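PDB 2H9F: hypothetical protein from Pseudomonas aeruginosa, which probably acts as a PrpF-family isomerase, interconverting isomers of methylaconitate. Local coordinates for residues 9-14 with 386-391; 128-133 with 151-156; 175-180 with 377-382; 202-207 with 254-259; 229-234 with 247-252. All coordinates share one frame; numbering follows the deposited sequence.

How the contacts relate
Following the chain, strand 7-17 near the N terminus pairs with residues 386-391 near the C terminus, so contact 1 closes the longest loop and encloses all the others. Contact 2 comes next, a local closure at the open end of the hairpin 131-139/144-153. Contact 3 then brackets residues 175 to 382 and ties strand 175-180 to 369-386; it touches contact 2 through Ile175 and Pro151. Within that span contact 4 packs strand 200-204 on helix 244-260, and inside contact 4 lies contact 5, using the same helix. Contacts 4 and 5 adjoin, but their centres are 47 to 54 Å from those of contacts 1 and 2.

Contact 1 (9-14 with 386-391); sequences RIPATY and EGWVRV
The guanidinium of Arg9 lies flat over one face of the Trp388 indole, a cation-pi stack in which Arg9 CZ stands 3.9 Å from the centroid of the Trp388 five-membered ring and the planes are 26° apart. Its two terminal nitrogens straddle the ring fusion: NH1 settles by CD2 and CE3, while Arg9 NH2 is 3.6 Å from Trp388 CE2. A bend at chi3 (-48°) swings the arginine tip over the indole, and the shaft behind it runs beside Arg390, with Arg9 CD 4.0 Å from Arg390 NH2. The pyrrolidine of Pro11 crosses the indole at a slant, Pro11 CD lying 3.9 Å from Trp388 CD1.

On the other face the bumps are smaller. Val389 turns CG1 to Ala12 CB, 3.9 Å away, and CG2 to Ile10 CB, also 3.9 Å away; Leu44 and Val48 of helix 39-49 extend this apolar layer. The backbones pair antiparallel, with reciprocal hydrogen bonds in Ile10/Val389 and Ala12/Gly387; Ile10 N reaches Val389 O at 2.8 Å. The chain turns a corner at Gly387, at backbone angles that suit glycine.

No salt bridge joins the two segments to each other; both arginines instead point their charge across the dimer interface, to Glu386 of the second subunit, which forms salt bridges with them. Residues 386-389 also pair antiparallel with a strand of that subunit, and Trp388 packs on its Trp388 counterpart: the arrangement is that of a beta sheet continued through a dimer interface.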
# COMPACT_ATOMS: atom_id res chain seq x y z
N ARG A 9 -4.45 21.90 -7.39
CA ARG A 9 -3.81 21.68 -6.09
C ARG A 9 -4.83 21.95 -4.97
O ARG A 9 -5.42 23.05 -4.90
CB ARG A 9 -2.58 22.59 -5.91
CG ARG A 9 -1.55 22.72 -7.08
CD ARG A 9 -0.20 23.32 -6.56
NE ARG A 9 -0.36 24.53 -5.71
CZ ARG A 9 0.40 24.90 -4.66
NH1 ARG A 9 1.43 24.18 -4.23
NH2 ARG A 9 0.11 26.02 -4.01
N ILE A 10 -5.10 20.93 -4.16
CA ILE A 10 -6.09 20.97 -3.05
C ILE A 10 -5.39 20.80 -1.73
O ILE A 10 -4.69 19.78 -1.52
CB ILE A 10 -7.25 19.93 -3.22
CG1 ILE A 10 -7.84 20.02 -4.62
CG2 ILE A 10 -8.41 20.12 -2.16
CD1 ILE A 10 -8.67 18.85 -4.99
N PRO A 11 -5.48 21.83 -0.87
CA PRO A 11 -4.88 21.71 0.47
C PRO A 11 -5.37 20.46 1.18
O PRO A 11 -6.56 20.21 1.23
CB PRO A 11 -5.35 22.97 1.20
CG PRO A 11 -5.80 23.90 0.13
CD PRO A 11 -6.19 23.10 -1.05
N ALA A 12 -4.44 19.68 1.73
CA ALA A 12 -4.76 18.40 2.37
C ALA A 12 -3.65 18.09 3.35
O ALA A 12 -2.55 18.60 3.23
CB ALA A 12 -4.81 17.22 1.36
N THR A 13 -3.99 17.18 4.24
CA THR A 13 -3.08 16.61 5.23
C THR A 13 -3.28 15.10 5.22
O THR A 13 -4.41 14.57 5.28
CB THR A 13 -3.35 17.21 6.60
OG1 THR A 13 -3.37 18.64 6.45
CG2 THR A 13 -2.23 16.80 7.61
N TYR A 14 -2.15 14.41 5.14
CA TYR A 14 -2.17 12.97 5.13
C TYR A 14 -1.71 12.50 6.50
O TYR A 14 -0.58 12.77 6.92
CB TYR A 14 -1.30 12.47 3.99
CG TYR A 14 -1.31 10.98 3.74
CD1 TYR A 14 -2.48 10.30 3.47
CD2 TYR A 14 -0.15 10.26 3.78
CE1 TYR A 14 -2.50 8.90 3.22
CE2 TYR A 14 -0.15 8.87 3.52
CZ TYR A 14 -1.30 8.21 3.27
OH TYR A 14 -1.25 6.87 3.04
N GLU A 386 1.92 17.02 4.70
CA GLU A 386 0.98 18.11 4.62
C GLU A 386 1.32 19.02 3.43
O GLU A 386 2.45 19.17 3.08
CB GLU A 386 1.04 18.94 5.90
CG GLU A 386 2.48 19.37 6.23
CD GLU A 386 2.61 20.33 7.39
OE1 GLU A 386 1.94 21.39 7.41
OE2 GLU A 386 3.41 20.04 8.27
N GLY A 387 0.31 19.65 2.84
CA GLY A 387 0.56 20.53 1.73
C GLY A 387 -0.67 20.46 0.85
O GLY A 387 -1.76 20.89 1.26
N TRP A 388 -0.50 19.94 -0.36
CA TRP A 388 -1.59 19.91 -1.36
C TRP A 388 -1.54 18.58 -2.08
O TRP A 388 -0.43 18.10 -2.42
CB TRP A 388 -1.34 20.99 -2.39
CG TRP A 388 -1.38 22.39 -1.87
CD1 TRP A 388 -2.44 23.25 -1.92
CD2 TRP A 388 -0.31 23.09 -1.24
NE1 TRP A 388 -2.10 24.42 -1.33
CE2 TRP A 388 -0.79 24.37 -0.93
CE3 TRP A 388 1.03 22.76 -0.92
CZ2 TRP A 388 -0.02 25.32 -0.30
CZ3 TRP A 388 1.80 23.69 -0.28
CH2 TRP A 388 1.28 24.96 0.04
N VAL A 389 -2.70 17.99 -2.29
CA VAL A 389 -2.82 16.90 -3.24
C VAL A 389 -3.09 17.50 -4.62
O VAL A 389 -3.72 18.57 -4.74
CB VAL A 389 -3.93 15.88 -2.87
CG1 VAL A 389 -3.59 15.10 -1.68
CG2 VAL A 389 -5.37 16.53 -2.70
N ARG A 390 -2.68 16.76 -5.64
CA ARG A 390 -3.03 17.11 -7.03
C ARG A 390 -3.89 16.06 -7.71
O ARG A 390 -3.69 14.86 -7.55
CB ARG A 390 -1.80 17.32 -7.88
CG ARG A 390 -0.82 18.35 -7.37
CD ARG A 390 0.17 18.66 -8.50
NE ARG A 390 1.03 19.75 -8.15
CZ ARG A 390 1.90 20.33 -8.96
NH1 ARG A 390 2.01 19.97 -10.24
NH2 ARG A 390 2.67 21.31 -8.48
N VAL A 391 -4.88 16.53 -8.45
CA VAL A 391 -5.62 15.68 -9.34
C VAL A 391 -5.87 16.48 -10.63
O VAL A 391 -5.88 17.71 -10.60
CB VAL A 391 -6.99 15.19 -8.76
CG1 VAL A 391 -6.78 14.40 -7.45
CG2 VAL A 391 -7.92 16.33 -8.56

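Contact 2 (128-133 with 151-156); sequences PEDGIC and PVSGGQ
Asp130 swings its carboxylate over the turn at Ser153-Gly154, where Gly154 N donates to Asp130 OD1 at 3.1 Å, meeting it from 47° out of the carboxylate plane. Water 1 donates to the same oxygen, 3.0 Å from Asp130 OD1, and also to Ser153 OG, bridging the two side chains; that hydroxyl is further bound to Gln158. Glu129 follows a different path: a bend at chi2 (69°) lays its carboxylate along the glycines, with Glu129 OE2 3.3 Å from Gly154 CA. Its backbone oxygen is the firmer hold, since Gly155 N reaches Glu129 O at 2.8 Å, in the carbonyl plane and on a lone pair.

Val152 turns its two methyls to different neighbours. CG1, anti to the backbone N (chi1 170°), points at the carbonyls of Pro128 and Glu129, while Val152 CG2 sits 3.9 Å from Cys133 CB; the Pro128 ring crosses the valine at a slant. On the other face Ile132 bends CD1 onto Pro151, 3.6 Å from Pro151 CA.

Between the two faces Gly131 and Val152 exchange a pair of backbone hydrogen bonds. They fasten the open end of the hairpin 131-139/144-153. Beyond it the chain reverses from Ser153 to Gln156, whose backbones bond to each other in both directions around positive-phi glycines, as is characteristic of a two-residue beta hairpin with a type I' turn.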
# COMPACT_ATOMS: atom_id res chain seq x y z
N PRO A 128 -5.20 24.91 25.23
CA PRO A 128 -4.25 25.41 26.19
C PRO A 128 -2.94 25.73 25.48
O PRO A 128 -2.77 25.37 24.33
CB PRO A 128 -4.03 24.21 27.10
CG PRO A 128 -4.16 23.03 26.20
CD PRO A 128 -5.26 23.43 25.24
N GLU A 129 -2.00 26.36 26.17
CA GLU A 129 -0.64 26.41 25.67
C GLU A 129 -0.01 25.02 25.90
O GLU A 129 0.60 24.43 25.01
CB GLU A 129 0.12 27.54 26.35
CG GLU A 129 1.60 27.66 25.99
CD GLU A 129 1.88 28.12 24.55
OE1 GLU A 129 0.96 28.53 23.78
OE2 GLU A 129 3.08 28.07 24.21
N ASP A 130 -0.19 24.50 27.11
CA ASP A 130 0.28 23.18 27.45
C ASP A 130 -0.80 22.47 28.23
O ASP A 130 -1.27 22.98 29.22
CB ASP A 130 1.57 23.26 28.26
CG ASP A 130 2.73 23.86 27.46
OD1 ASP A 130 3.21 23.22 26.51
OD2 ASP A 130 3.15 25.00 27.78
N GLY A 131 -1.26 21.34 27.73
CA GLY A 131 -2.23 20.53 28.45
C GLY A 131 -2.98 19.63 27.53
O GLY A 131 -2.38 19.01 26.67
N ILE A 132 -4.30 19.59 27.68
CA ILE A 132 -5.17 18.74 26.87
C ILE A 132 -6.26 19.59 26.29
O ILE A 132 -6.80 20.45 26.97
CB ILE A 132 -5.82 17.60 27.69
CG1 ILE A 132 -4.75 16.64 28.26
CG2 ILE A 132 -6.76 16.81 26.84
CD1 ILE A 132 -4.06 15.84 27.18
N CYS A 133 -6.50 19.41 25.01
CA CYS A 133 -7.66 20.00 24.37
C CYS A 133 -8.77 18.98 24.20
O CYS A 133 -8.60 17.94 23.58
CB CYS A 133 -7.23 20.61 23.04
SG CYS A 133 -8.63 21.41 22.28
N PRO A 151 -3.45 15.86 23.34
CA PRO A 151 -2.46 16.63 24.05
C PRO A 151 -1.87 17.73 23.22
O PRO A 151 -1.76 17.60 21.99
CB PRO A 151 -1.40 15.58 24.40
CG PRO A 151 -1.48 14.60 23.27
CD PRO A 151 -2.93 14.55 22.92
N VAL A 152 -1.45 18.79 23.91
CA VAL A 152 -1.03 20.03 23.31
C VAL A 152 0.21 20.54 24.05
O VAL A 152 0.26 20.54 25.29
CB VAL A 152 -2.14 21.07 23.38
CG1 VAL A 152 -1.63 22.48 22.98
CG2 VAL A 152 -3.36 20.63 22.55
N SER A 153 1.22 20.94 23.28
CA SER A 153 2.45 21.59 23.79
C SER A 153 2.77 22.78 22.91
O SER A 153 2.77 22.66 21.69
CB SER A 153 3.69 20.69 23.72
OG SER A 153 3.45 19.45 24.32
N GLY A 154 3.05 23.92 23.52
CA GLY A 154 3.39 25.11 22.78
C GLY A 154 2.24 25.54 21.92
O GLY A 154 2.45 26.10 20.86
N GLY A 155 1.02 25.27 22.35
CA GLY A 155 -0.18 25.63 21.55
C GLY A 155 -0.44 24.79 20.31
O GLY A 155 -1.43 25.04 19.58
N GLN A 156 0.38 23.76 20.11
CA GLN A 156 0.24 22.86 18.98
C GLN A 156 0.03 21.41 19.45
O GLN A 156 0.42 21.06 20.55
CB GLN A 156 1.52 22.90 18.11
CG GLN A 156 1.91 24.28 17.50
CD GLN A 156 0.79 24.91 16.66
OE1 GLN A 156 0.03 24.21 15.95
NE2 GLN A 156 0.69 26.24 16.73
O HOH W 1 3.19 20.31 27.07

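Contact 3 (175-180 with 377-382); sequences IVLEFL and MSRSAR
Antiparallel strand pairing, backed by a Met-aromatic contact, joins Phe179 and Ile175 of strand 175-180 to Met377 and Arg379 of strand 369-386. Ile175 and Arg379 exchange two hydrogen bonds, Ile175 N to Arg379 O at 2.8 Å with an N-H...O angle of 171°. Leu177 and Met377 repeat the pattern, with Leu177 N 2.8 Å from Met377 O.

Met377, deposited as selenomethionine, has CG between its backbone N and carbonyl carbon (chi1 61°) and bends again at chi3, which carries its tip across Phe179 at about a right angle. Met377 CE rests 3.8 Å from Phe179 CE1, and SE is 5.0 Å from the Phe179 ring centroid, in an oblique approach. The same SE lies over one face of the Arg379 guanidinium.

Ile175, Leu177 and Arg379 share a face that meets Thr110 of helix 106-118, an arrangement consistent with the diaminopimelate epimerase-like fold of PrpF proteins, in which strands wrap round a helix. Farther along, Ile175 CD1 reaches Ala381 CB at 4.0 Å. On the other face Val176 CG2 packs 3.6 Å from Ser378 OG, a hydroxyl that is hydrogen-bonded to Glu174.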
# COMPACT_ATOMS: atom_id res chain seq x y z
N ILE A 175 -3.75 9.61 22.68
CA ILE A 175 -4.99 10.36 22.59
C ILE A 175 -6.07 9.43 23.12
O ILE A 175 -6.32 8.37 22.57
CB ILE A 175 -5.35 10.73 21.14
CG1 ILE A 175 -4.28 11.68 20.59
CG2 ILE A 175 -6.69 11.43 21.08
CD1 ILE A 175 -4.31 11.94 19.05
N VAL A 176 -6.71 9.82 24.21
CA VAL A 176 -7.83 9.07 24.76
C VAL A 176 -9.10 9.53 24.04
O VAL A 176 -9.34 10.72 23.91
CB VAL A 176 -7.97 9.37 26.29
CG1 VAL A 176 -9.23 8.75 26.86
CG2 VAL A 176 -6.71 8.91 27.04
N LEU A 177 -9.91 8.57 23.59
CA LEU A 177 -11.17 8.84 22.94
C LEU A 177 -12.31 8.37 23.81
O LEU A 177 -12.20 7.30 24.40
CB LEU A 177 -11.26 8.08 21.60
CG LEU A 177 -10.21 8.34 20.51
CD1 LEU A 177 -10.35 7.30 19.39
CD2 LEU A 177 -10.32 9.78 19.95
N GLU A 178 -13.41 9.13 23.84
CA GLU A 178 -14.64 8.73 24.49
C GLU A 178 -15.77 8.76 23.47
O GLU A 178 -16.09 9.81 22.94
CB GLU A 178 -15.07 9.66 25.64
CG GLU A 178 -13.98 10.07 26.56
CD GLU A 178 -14.49 10.79 27.82
OE1 GLU A 178 -15.60 11.34 27.83
OE2 GLU A 178 -13.75 10.77 28.83
N PHE A 179 -16.37 7.60 23.23
CA PHE A 179 -17.52 7.48 22.38
C PHE A 179 -18.75 7.52 23.25
O PHE A 179 -19.01 6.62 24.05
CB PHE A 179 -17.44 6.17 21.60
CG PHE A 179 -16.30 6.13 20.62
CD1 PHE A 179 -15.03 5.82 21.05
CD2 PHE A 179 -16.49 6.45 19.29
CE1 PHE A 179 -13.96 5.79 20.16
CE2 PHE A 179 -15.42 6.41 18.38
CZ PHE A 179 -14.16 6.09 18.83
N LEU A 180 -19.52 8.60 23.12
CA LEU A 180 -20.68 8.80 23.95
C LEU A 180 -21.87 8.03 23.40
O LEU A 180 -22.11 8.00 22.19
CB LEU A 180 -21.03 10.28 24.05
CG LEU A 180 -19.91 11.18 24.59
CD1 LEU A 180 -20.47 12.59 24.93
CD2 LEU A 180 -19.22 10.63 25.81
N MSE A 377 -11.22 4.45 25.03
CA MSE A 377 -10.03 3.75 24.55
C MSE A 377 -8.95 4.74 24.18
O MSE A 377 -9.22 5.92 24.07
CB MSE A 377 -10.39 2.91 23.34
CG MSE A 377 -10.91 3.76 22.18
SE MSE A 377 -11.78 2.69 20.82
CE MSE A 377 -13.44 2.33 21.67
N SER A 378 -7.72 4.27 24.03
CA SER A 378 -6.61 5.11 23.69
C SER A 378 -6.03 4.74 22.34
O SER A 378 -5.86 3.55 22.01
CB SER A 378 -5.50 4.96 24.73
OG SER A 378 -5.89 5.56 25.95
N ARG A 379 -5.73 5.76 21.55
CA ARG A 379 -5.07 5.57 20.26
C ARG A 379 -4.04 6.65 20.08
O ARG A 379 -3.68 7.34 21.05
CB ARG A 379 -6.14 5.56 19.16
CG ARG A 379 -6.99 4.31 19.28
CD ARG A 379 -7.89 4.07 18.14
NE ARG A 379 -8.46 2.73 18.32
CZ ARG A 379 -9.70 2.36 17.98
NH1 ARG A 379 -10.59 3.21 17.43
NH2 ARG A 379 -10.06 1.09 18.22
N SER A 380 -3.48 6.75 18.88
CA SER A 380 -2.53 7.81 18.60
C SER A 380 -2.72 8.20 17.16
O SER A 380 -3.28 7.43 16.41
CB SER A 380 -1.10 7.33 18.82
OG SER A 380 -0.71 6.38 17.85
N ALA A 381 -2.22 9.37 16.80
CA ALA A 381 -2.30 9.91 15.44
C ALA A 381 -1.02 10.70 15.13
O ALA A 381 -0.39 11.25 16.02
CB ALA A 381 -3.45 10.80 15.32
N ARG A 382 -0.63 10.77 13.86
CA ARG A 382 0.38 11.73 13.47
C ARG A 382 0.26 12.12 12.00
O ARG A 382 -0.20 11.33 11.14
CB ARG A 382 1.81 11.20 13.72
CG ARG A 382 2.15 9.95 13.03
CD ARG A 382 3.61 9.46 13.40
NE ARG A 382 4.56 10.13 12.60
CZ ARG A 382 5.17 9.65 11.52
NH1 ARG A 382 5.02 8.41 11.07
NH2 ARG A 382 6.01 10.44 10.90

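Contact 4 (202-207 with 254-259); sequences LEVPGV and RVAGAL
Ala256 presses its methyl against the Glu203 carbonyl and the side chains of Leu202 and Val204, in the packing of an edge strand on a helix. The axes of strand 202-204 and helix 254-259 approach to 7.9 Å, with their directions 131° apart, and no hydrogen bond crosses between them. Ala256 CB is the central contact: it lies 3.6 Å from Glu203 O and 3.9 Å from Val204 CG2.

Leu202 covers the next part of the helix surface. With CG anti to its backbone N (chi1 -177°), it sends CD1 over the Ala256 carbonyl, 3.7 Å from Ala256 O and 4.2 Å from Ala256 CB. Both of its branches lie by the backbone N of Gly257, Leu202 CD1 at 3.8 Å from Gly257 N and CD2 slightly farther.

In the second shell, strand 208-216 is the sheet neighbour: Leu202 pairs through its backbone with Phe210 and packs on Ala212 and Met214, while Val204 touches Phe210. From the helix itself Ile253 and Arg260 also touch Leu202. On the far side of the helix, Ala258 packs on Ile264 and Pro277. The strand ends in a tight turn through Pro205 and Gly206, closed where Val207 N binds Val204 O at 2.8 Å.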
# COMPACT_ATOMS: atom_id res chain seq x y z
N LEU A 202 -23.99 -21.63 32.61
CA LEU A 202 -24.04 -22.00 31.21
C LEU A 202 -23.80 -23.48 31.09
O LEU A 202 -22.71 -23.96 31.37
CB LEU A 202 -22.98 -21.23 30.43
CG LEU A 202 -22.95 -21.46 28.91
CD1 LEU A 202 -24.23 -20.95 28.24
CD2 LEU A 202 -21.67 -20.82 28.34
N GLU A 203 -24.81 -24.19 30.63
CA GLU A 203 -24.70 -25.63 30.41
C GLU A 203 -24.08 -25.96 29.06
O GLU A 203 -24.65 -25.64 28.01
CB GLU A 203 -26.08 -26.26 30.44
CG GLU A 203 -26.55 -26.77 31.78
CD GLU A 203 -27.59 -27.87 31.57
OE1 GLU A 203 -27.19 -29.02 31.27
OE2 GLU A 203 -28.80 -27.57 31.65
N VAL A 204 -22.92 -26.61 29.09
CA VAL A 204 -22.24 -27.05 27.88
C VAL A 204 -22.22 -28.59 27.83
O VAL A 204 -21.38 -29.24 28.47
CB VAL A 204 -20.81 -26.49 27.82
CG1 VAL A 204 -20.22 -26.69 26.42
CG2 VAL A 204 -20.79 -24.99 28.24
N PRO A 205 -23.16 -29.18 27.06
CA PRO A 205 -23.34 -30.63 26.96
C PRO A 205 -22.04 -31.41 26.78
O PRO A 205 -21.25 -31.12 25.88
CB PRO A 205 -24.24 -30.77 25.72
CG PRO A 205 -25.07 -29.54 25.75
CD PRO A 205 -24.14 -28.46 26.21
N GLY A 206 -21.84 -32.37 27.68
CA GLY A 206 -20.62 -33.18 27.70
C GLY A 206 -19.35 -32.49 28.16
O GLY A 206 -18.32 -33.14 28.29
N VAL A 207 -19.40 -31.17 28.39
CA VAL A 207 -18.21 -30.43 28.82
C VAL A 207 -18.32 -30.00 30.28
O VAL A 207 -17.38 -30.18 31.06
CB VAL A 207 -17.94 -29.19 27.94
CG1 VAL A 207 -16.61 -28.53 28.34
CG2 VAL A 207 -17.93 -29.58 26.46
N ARG A 254 -18.66 -21.82 23.19
CA ARG A 254 -19.11 -20.70 22.39
C ARG A 254 -20.52 -20.99 21.84
O ARG A 254 -21.39 -20.14 21.90
CB ARG A 254 -18.11 -20.43 21.23
CG ARG A 254 -18.27 -19.04 20.56
CD ARG A 254 -17.38 -18.86 19.31
NE ARG A 254 -17.87 -19.65 18.18
CZ ARG A 254 -18.85 -19.29 17.34
NH1 ARG A 254 -19.43 -18.11 17.39
NH2 ARG A 254 -19.20 -20.11 16.39
N VAL A 255 -20.75 -22.21 21.36
CA VAL A 255 -22.07 -22.59 20.81
C VAL A 255 -23.18 -22.59 21.88
O VAL A 255 -24.30 -22.13 21.64
CB VAL A 255 -21.96 -23.99 20.10
CG1 VAL A 255 -23.32 -24.52 19.67
CG2 VAL A 255 -21.03 -23.88 18.88
N ALA A 256 -22.85 -23.12 23.05
CA ALA A 256 -23.75 -23.11 24.19
C ALA A 256 -24.20 -21.67 24.54
O ALA A 256 -25.39 -21.41 24.72
CB ALA A 256 -23.08 -23.79 25.37
N GLY A 257 -23.25 -20.75 24.59
CA GLY A 257 -23.55 -19.32 24.84
C GLY A 257 -24.35 -18.69 23.72
O GLY A 257 -25.25 -17.88 23.99
N ALA A 258 -24.05 -19.05 22.48
CA ALA A 258 -24.81 -18.53 21.34
C ALA A 258 -26.24 -18.92 21.46
O ALA A 258 -27.14 -18.13 21.17
CB ALA A 258 -24.28 -19.07 20.04
N LEU A 259 -26.45 -20.19 21.81
CA LEU A 259 -27.79 -20.72 21.99
C LEU A 259 -28.51 -19.97 23.09
O LEU A 259 -29.64 -19.50 22.91
CB LEU A 259 -27.74 -22.21 22.35
CG LEU A 259 -27.74 -23.17 21.16
CD1 LEU A 259 -27.15 -24.50 21.57
CD2 LEU A 259 -29.15 -23.33 20.59

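Contact 5 (229-234 with 247-252); sequences IGYRGT and LARFER
This is a loop-to-helix contact, part aromatic and part polar, in which Ile229 and Tyr231, from the loop after strand 220-225, meet Arg249 and Phe250 on helix 244-260. The polar element is one hydrogen bond: Arg249 NH1 donates to Ile229 O at 2.8 Å, in the carbonyl plane, with an N-H...O angle of 151°. An arginine chain extended from CG to NE spans the gap, since even the nearest CA atoms, those of Ile229 and Phe250, are 9.2 Å apart. The same NH1 also lies at the edge of the Tyr231 ring, 4.1 Å from Tyr231 CE1.

Beside this bond Tyr231 and Phe250 approach from opposite directions. Their planes make an angle of 40° and their centroids are 5.2 Å apart, an oblique pair in which Phe250 CZ comes over one face of the tyrosine, toward its rim. Both rings also meet Phe281 of strand 278-283, and Phe250 touches Leu308 of strand 303-309; the helix thus packs on these two strands, and the loop contributes Tyr231 to the aromatic cluster.

Ile229 has a chi1 of 64°, CG1 lying between its backbone N and carbonyl carbon, and crosses Phe250 at about a right angle, placing Ile229 CD1 3.6 Å from Phe250 CE1. Tyr231 OH lies 3.5 Å from Phe250 CE2 and is hydrogen-bonded to Gln246, one residue before the 247-252 segment.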
# COMPACT_ATOMS: atom_id res chain seq x y z
N ILE A 229 -12.80 -23.41 33.72
CA ILE A 229 -12.74 -24.19 32.50
C ILE A 229 -11.38 -24.83 32.30
O ILE A 229 -11.11 -25.39 31.25
CB ILE A 229 -13.09 -23.36 31.25
CG1 ILE A 229 -12.05 -22.25 31.03
CG2 ILE A 229 -14.52 -22.81 31.37
CD1 ILE A 229 -12.14 -21.66 29.66
N GLY A 230 -10.51 -24.70 33.30
CA GLY A 230 -9.29 -25.48 33.37
C GLY A 230 -8.06 -24.77 32.92
O GLY A 230 -7.07 -25.41 32.62
N TYR A 231 -8.14 -23.45 32.85
CA TYR A 231 -7.05 -22.62 32.39
C TYR A 231 -6.59 -21.66 33.48
O TYR A 231 -7.28 -21.39 34.46
CB TYR A 231 -7.41 -21.85 31.11
CG TYR A 231 -7.54 -22.75 29.91
CD1 TYR A 231 -8.67 -23.54 29.74
CD2 TYR A 231 -6.52 -22.88 28.98
CE1 TYR A 231 -8.79 -24.41 28.65
CE2 TYR A 231 -6.64 -23.74 27.88
CZ TYR A 231 -7.78 -24.51 27.74
OH TYR A 231 -7.90 -25.38 26.68
N ARG A 232 -5.41 -21.14 33.26
CA ARG A 232 -4.70 -20.33 34.21
C ARG A 232 -4.98 -18.87 33.89
O ARG A 232 -4.97 -18.03 34.78
CB ARG A 232 -3.23 -20.65 34.04
CG ARG A 232 -2.33 -19.80 34.77
CD ARG A 232 -2.28 -20.15 36.17
NE ARG A 232 -1.00 -19.67 36.69
CZ ARG A 232 -0.76 -19.44 37.97
NH1 ARG A 232 -1.69 -19.71 38.90
NH2 ARG A 232 0.42 -18.94 38.30
N GLY A 233 -5.23 -18.57 32.62
CA GLY A 233 -5.55 -17.22 32.17
C GLY A 233 -4.39 -16.50 31.53
O GLY A 233 -4.57 -15.42 30.98
N THR A 234 -3.20 -17.09 31.65
CA THR A 234 -1.94 -16.56 31.12
C THR A 234 -1.53 -17.21 29.78
O THR A 234 -0.58 -16.78 29.15
CB THR A 234 -0.81 -16.79 32.14
OG1 THR A 234 -0.69 -18.19 32.41
CG2 THR A 234 -1.10 -16.07 33.43
N LEU A 247 -9.47 -26.68 21.13
CA LEU A 247 -10.20 -25.75 20.30
C LEU A 247 -11.64 -26.18 20.10
O LEU A 247 -12.55 -25.34 20.10
CB LEU A 247 -9.48 -25.57 18.95
CG LEU A 247 -8.09 -24.91 18.98
CD1 LEU A 247 -7.48 -24.82 17.57
CD2 LEU A 247 -8.10 -23.52 19.68
N ALA A 248 -11.86 -27.49 19.94
CA ALA A 248 -13.21 -28.04 19.79
C ALA A 248 -14.01 -27.81 21.08
O ALA A 248 -15.21 -27.54 21.04
CB ALA A 248 -13.15 -29.53 19.45
N ARG A 249 -13.35 -27.94 22.21
CA ARG A 249 -13.97 -27.72 23.50
C ARG A 249 -14.42 -26.27 23.68
O ARG A 249 -15.50 -25.99 24.20
CB ARG A 249 -12.98 -28.10 24.61
CG ARG A 249 -13.57 -28.23 25.99
CD ARG A 249 -12.53 -28.79 26.98
NE ARG A 249 -13.05 -28.78 28.36
CZ ARG A 249 -12.84 -27.82 29.26
NH1 ARG A 249 -12.12 -26.75 28.96
NH2 ARG A 249 -13.35 -27.94 30.47
N PHE A 250 -13.57 -25.33 23.26
CA PHE A 250 -13.93 -23.91 23.35
C PHE A 250 -15.13 -23.60 22.47
O PHE A 250 -16.02 -22.83 22.84
CB PHE A 250 -12.74 -23.03 22.92
CG PHE A 250 -11.82 -22.70 24.01
CD1 PHE A 250 -12.23 -21.91 25.07
CD2 PHE A 250 -10.48 -23.12 23.97
CE1 PHE A 250 -11.32 -21.60 26.12
CE2 PHE A 250 -9.60 -22.81 24.99
CZ PHE A 250 -10.01 -22.04 26.07
N GLU A 251 -15.16 -24.22 21.28
CA GLU A 251 -16.24 -24.00 20.35
C GLU A 251 -17.55 -24.49 20.93
O GLU A 251 -18.60 -23.93 20.64
CB GLU A 251 -15.95 -24.66 19.00
CG GLU A 251 -17.11 -24.59 17.96
CD GLU A 251 -17.43 -23.18 17.46
OE1 GLU A 251 -16.69 -22.24 17.83
OE2 GLU A 251 -18.45 -23.03 16.69
N ARG A 252 -17.49 -25.54 21.74
CA ARG A 252 -18.70 -26.07 22.36
C ARG A 252 -19.27 -25.08 23.37
O ARG A 252 -20.49 -24.90 23.48
CB ARG A 252 -18.44 -27.44 22.98
CG ARG A 252 -18.63 -28.52 21.93
CD ARG A 252 -17.61 -29.60 22.01
NE ARG A 252 -18.00 -30.63 22.97
CZ ARG A 252 -18.74 -31.70 22.68
NH1 ARG A 252 -19.21 -31.92 21.44
NH2 ARG A 252 -19.02 -32.56 23.66